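Nucleoside phosphorylase, putative (Trypanosoma brucei, PDB 3BJE) catalyses, as a homodimeric uridine phosphorylase, the phosphorolysis of uridine to uracil and ribose 1-phosphate. Local coordinates at residues T173-Y176 with Y177-T181; T199-A203 with I204-T208. All coordinates share one frame; numbering follows the deposited sequence.

How the interactions relate
Both interactions are local turns on the same side of the chain's centre, with their own centres about 14 Å apart. Interaction 1 comes first along the chain, in the loop between strand 161-169 and helix 186-198; interaction 2 follows that helix and runs into strand 207-210, which pairs antiparallel with 161-169. The two interactions meet directly: S174 OG and Y207 OH lie 3.0 Å apart in a probable, weak hydrogen bond, while L175 and A179 pack on D205 and Y207. Both also reach the second subunit, where Y176 of one chain packs against L201 and I204 of the other, placing the two turns in the dimer interface of this phosphorylase.

Interaction 1 of 2, residues T173-Y176 with Y177-T181; sequences TSLY and YSAGT
A 3-10 turn, T173-Y176, leads into a loop at the dimer interface, and S174 O closes the turn by accepting two backbone bonds from that loop. Y177 N donates at 2.9 Å from S174 O, well above the carbonyl plane. A179 N donates at 3.2 Å from S174 O, from the opposite face of that plane and tilted 31° from it. One carbonyl of the buried S174 thus takes bonds from both the start and the return of the loop. At S178 the chain turns back with a positive phi of 58°. The bond that spans five residues and the S178 conformation recall a Schellman motif, but its second bond is missing: S178 N turns to T266 OG1 of the second subunit, which also bonds L175 O. A water also bridges L175 O to G180 N, donating to the carbonyl at 2.8 Å and accepting from the amide. The A179 methyl faces back to the turn, with its CB 3.9 Å from S174 CB and 4.1 Å from L175 CD2. L175 CB points away from the loop, but the CD2 branch turns back to lie beside A179 and G180 N. With CG trans to its own carbonyl carbon (chi1 -65°), the Y177 ring lies back along the turn. Its CD2 edge meets T173 O in the ring plane, at 3.7 Å, and passes Y176 CB at 4.1 Å. At the far end of the ring, Y177 OH bonds E101 and N105 of helix 97-112, the helix that also carries the calcium ligands D98 and N99. Helix 295-305 covers S174, Y177 and A179, while T173 OG1 bonds S248 O of the second subunit and Y176 OH bonds M170 O of that same subunit.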
# COMPACT_ATOMS: atom_id res chain seq x y z
N THR A 173 -5.79 -8.14 -1.14
CA THR A 173 -4.59 -8.48 -1.88
C THR A 173 -4.52 -9.99 -2.13
O THR A 173 -4.28 -10.44 -3.25
CB THR A 173 -3.35 -7.93 -1.16
OG1 THR A 173 -3.36 -6.50 -1.32
CG2 THR A 173 -2.04 -8.52 -1.74
N SER A 174 -4.78 -10.77 -1.08
CA SER A 174 -4.75 -12.22 -1.22
C SER A 174 -5.90 -12.79 -2.03
O SER A 174 -5.85 -13.95 -2.43
CB SER A 174 -4.66 -12.90 0.16
OG SER A 174 -3.54 -12.40 0.89
N LEU A 175 -6.95 -12.01 -2.31
CA LEU A 175 -7.98 -12.50 -3.22
C LEU A 175 -7.47 -12.80 -4.62
O LEU A 175 -8.11 -13.53 -5.36
CB LEU A 175 -9.18 -11.54 -3.29
CG LEU A 175 -10.03 -11.30 -2.05
CD1 LEU A 175 -11.33 -10.59 -2.47
CD2 LEU A 175 -10.34 -12.55 -1.27
N TYR A 176 -6.29 -12.26 -4.98
CA TYR A 176 -5.64 -12.48 -6.26
C TYR A 176 -4.79 -13.75 -6.21
O TYR A 176 -4.26 -14.17 -7.24
CB TYR A 176 -4.84 -11.23 -6.66
CG TYR A 176 -5.83 -10.18 -7.05
CD1 TYR A 176 -6.37 -10.16 -8.32
CD2 TYR A 176 -6.32 -9.28 -6.14
CE1 TYR A 176 -7.37 -9.25 -8.68
CE2 TYR A 176 -7.31 -8.37 -6.49
CZ TYR A 176 -7.82 -8.35 -7.77
OH TYR A 176 -8.83 -7.48 -8.11
N TYR A 177 -4.73 -14.39 -5.04
CA TYR A 177 -4.03 -15.64 -4.81
C TYR A 177 -4.99 -16.72 -4.29
O TYR A 177 -4.66 -17.51 -3.40
CB TYR A 177 -2.89 -15.43 -3.83
CG TYR A 177 -1.80 -14.51 -4.34
CD1 TYR A 177 -0.59 -15.02 -4.76
CD2 TYR A 177 -1.99 -13.13 -4.41
CE1 TYR A 177 0.40 -14.20 -5.24
CE2 TYR A 177 -1.00 -12.29 -4.90
CZ TYR A 177 0.21 -12.83 -5.31
OH TYR A 177 1.24 -12.04 -5.77
N SER A 178 -6.18 -16.74 -4.90
CA SER A 178 -7.25 -17.71 -4.60
C SER A 178 -7.74 -17.75 -3.14
O SER A 178 -8.30 -18.76 -2.72
CB SER A 178 -6.82 -19.11 -5.03
OG SER A 178 -6.51 -19.14 -6.41
N ALA A 179 -7.58 -16.67 -2.38
CA ALA A 179 -8.01 -16.70 -0.97
C ALA A 179 -9.51 -16.91 -0.84
O ALA A 179 -9.97 -17.45 0.16
CB ALA A 179 -7.57 -15.45 -0.24
N GLY A 180 -10.27 -16.52 -1.87
CA GLY A 180 -11.72 -16.63 -1.83
C GLY A 180 -12.22 -18.05 -1.97
O GLY A 180 -13.37 -18.33 -1.63
N THR A 181 -11.37 -18.95 -2.46
CA THR A 181 -11.78 -20.33 -2.76
C THR A 181 -10.95 -21.42 -2.07
O THR A 181 -11.42 -22.55 -1.95
CB THR A 181 -11.76 -20.63 -4.28
OG1 THR A 181 -10.46 -20.35 -4.82
CG2 THR A 181 -12.81 -19.81 -5.01
O HOH W 1 -10.06 -15.30 -4.39

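Interaction 2 of 2, residues T199-A203 with I204-T208; sequences TGLRA and IDIYT
A 3-10 turn, G200-A203, joins helix 186-198 to the approach of strand 207-210, and the bond from I204 N to L201 O, 2.9 Å long, carries the chain out of it. The N-H...O angle is 162°, so the bond is nearly straight, yet the donor sits above the L201 carbonyl plane, away from a lone pair. The turn opens with an ST turn: T199 OG1 accepts from L201 N at 3.0 Å and bonds V195 O of the preceding helix. L201 supplies the apolar contact. Its CD2 touches I204 CG1 at 4.1 Å, the two side chains crossing obliquely. The L201 and I206 side chains cross at about a right angle, with L201 CB 4.0 Å from I206 CG2, which CD2 also touches. Between the isoleucines D205 centres an inverse gamma turn, closed by a weak bond from I206 N to I204 O, and its carboxylate forms a salt bridge with R192. Apolar packing of the turn's L201 on I204 and I206 is thus joined to polar ties onto helix 186-198, where R196 also bonds I204 O, which implies a connection held both by its own backbone and by the helix it leaves.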
# COMPACT_ATOMS: atom_id res chain seq x y z
N THR A 199 -20.61 -8.29 11.87
CA THR A 199 -20.03 -6.98 11.62
C THR A 199 -20.42 -6.48 10.24
O THR A 199 -20.88 -7.23 9.39
CB THR A 199 -18.48 -6.97 11.68
OG1 THR A 199 -17.93 -7.50 10.46
CG2 THR A 199 -17.94 -7.78 12.85
N GLY A 200 -20.16 -5.19 10.00
CA GLY A 200 -20.36 -4.60 8.68
C GLY A 200 -19.47 -5.15 7.59
O GLY A 200 -19.68 -4.84 6.41
N LEU A 201 -18.48 -5.97 7.97
CA LEU A 201 -17.71 -6.71 6.96
C LEU A 201 -18.58 -7.76 6.25
O LEU A 201 -18.11 -8.40 5.32
CB LEU A 201 -16.46 -7.35 7.57
CG LEU A 201 -15.47 -6.29 8.08
CD1 LEU A 201 -14.47 -6.91 9.05
CD2 LEU A 201 -14.70 -5.56 6.94
N ARG A 202 -19.84 -7.91 6.65
CA ARG A 202 -20.81 -8.63 5.84
C ARG A 202 -20.81 -8.14 4.37
O ARG A 202 -21.23 -8.85 3.49
CB ARG A 202 -22.21 -8.56 6.45
CG ARG A 202 -22.87 -7.19 6.39
CD ARG A 202 -24.27 -7.19 6.97
NE ARG A 202 -24.30 -7.70 8.34
CZ ARG A 202 -24.02 -6.99 9.43
NH1 ARG A 202 -23.72 -5.69 9.34
NH2 ARG A 202 -24.03 -7.59 10.62
N ALA A 203 -20.35 -6.90 4.16
CA ALA A 203 -20.34 -6.30 2.82
C ALA A 203 -19.08 -6.62 2.01
O ALA A 203 -18.99 -6.25 0.84
CB ALA A 203 -20.50 -4.79 2.94
N ILE A 204 -18.12 -7.31 2.63
CA ILE A 204 -16.78 -7.49 2.04
C ILE A 204 -16.44 -8.97 1.98
O ILE A 204 -16.67 -9.70 2.92
CB ILE A 204 -15.71 -6.77 2.90
CG1 ILE A 204 -16.08 -5.29 3.08
CG2 ILE A 204 -14.30 -6.91 2.29
CD1 ILE A 204 -15.96 -4.45 1.79
N ASP A 205 -15.84 -9.41 0.88
CA ASP A 205 -15.36 -10.80 0.74
C ASP A 205 -14.03 -10.93 1.50
O ASP A 205 -12.96 -11.10 0.91
CB ASP A 205 -15.22 -11.19 -0.74
CG ASP A 205 -14.87 -12.65 -0.93
OD1 ASP A 205 -14.94 -13.45 0.02
OD2 ASP A 205 -14.54 -13.02 -2.07
N ILE A 206 -14.10 -10.85 2.82
CA ILE A 206 -12.90 -10.96 3.67
C ILE A 206 -12.25 -12.34 3.56
O ILE A 206 -12.91 -13.33 3.20
CB ILE A 206 -13.20 -10.65 5.14
CG1 ILE A 206 -14.24 -11.62 5.71
CG2 ILE A 206 -13.71 -9.22 5.28
CD1 ILE A 206 -14.31 -11.63 7.22
N TYR A 207 -10.96 -12.40 3.84
CA TYR A 207 -10.28 -13.66 3.96
C TYR A 207 -9.65 -13.80 5.34
O TYR A 207 -9.74 -12.89 6.17
CB TYR A 207 -9.26 -13.85 2.86
CG TYR A 207 -8.09 -12.90 2.83
CD1 TYR A 207 -6.86 -13.27 3.37
CD2 TYR A 207 -8.20 -11.65 2.24
CE1 TYR A 207 -5.77 -12.41 3.33
CE2 TYR A 207 -7.11 -10.78 2.19
CZ TYR A 207 -5.90 -11.18 2.74
OH TYR A 207 -4.78 -10.36 2.66
N THR A 208 -9.07 -14.97 5.61
CA THR A 208 -8.40 -15.23 6.87
C THR A 208 -7.04 -15.87 6.63
O THR A 208 -6.76 -16.39 5.55
CB THR A 208 -9.24 -16.16 7.76
OG1 THR A 208 -9.48 -17.39 7.07
CG2 THR A 208 -10.61 -15.52 8.15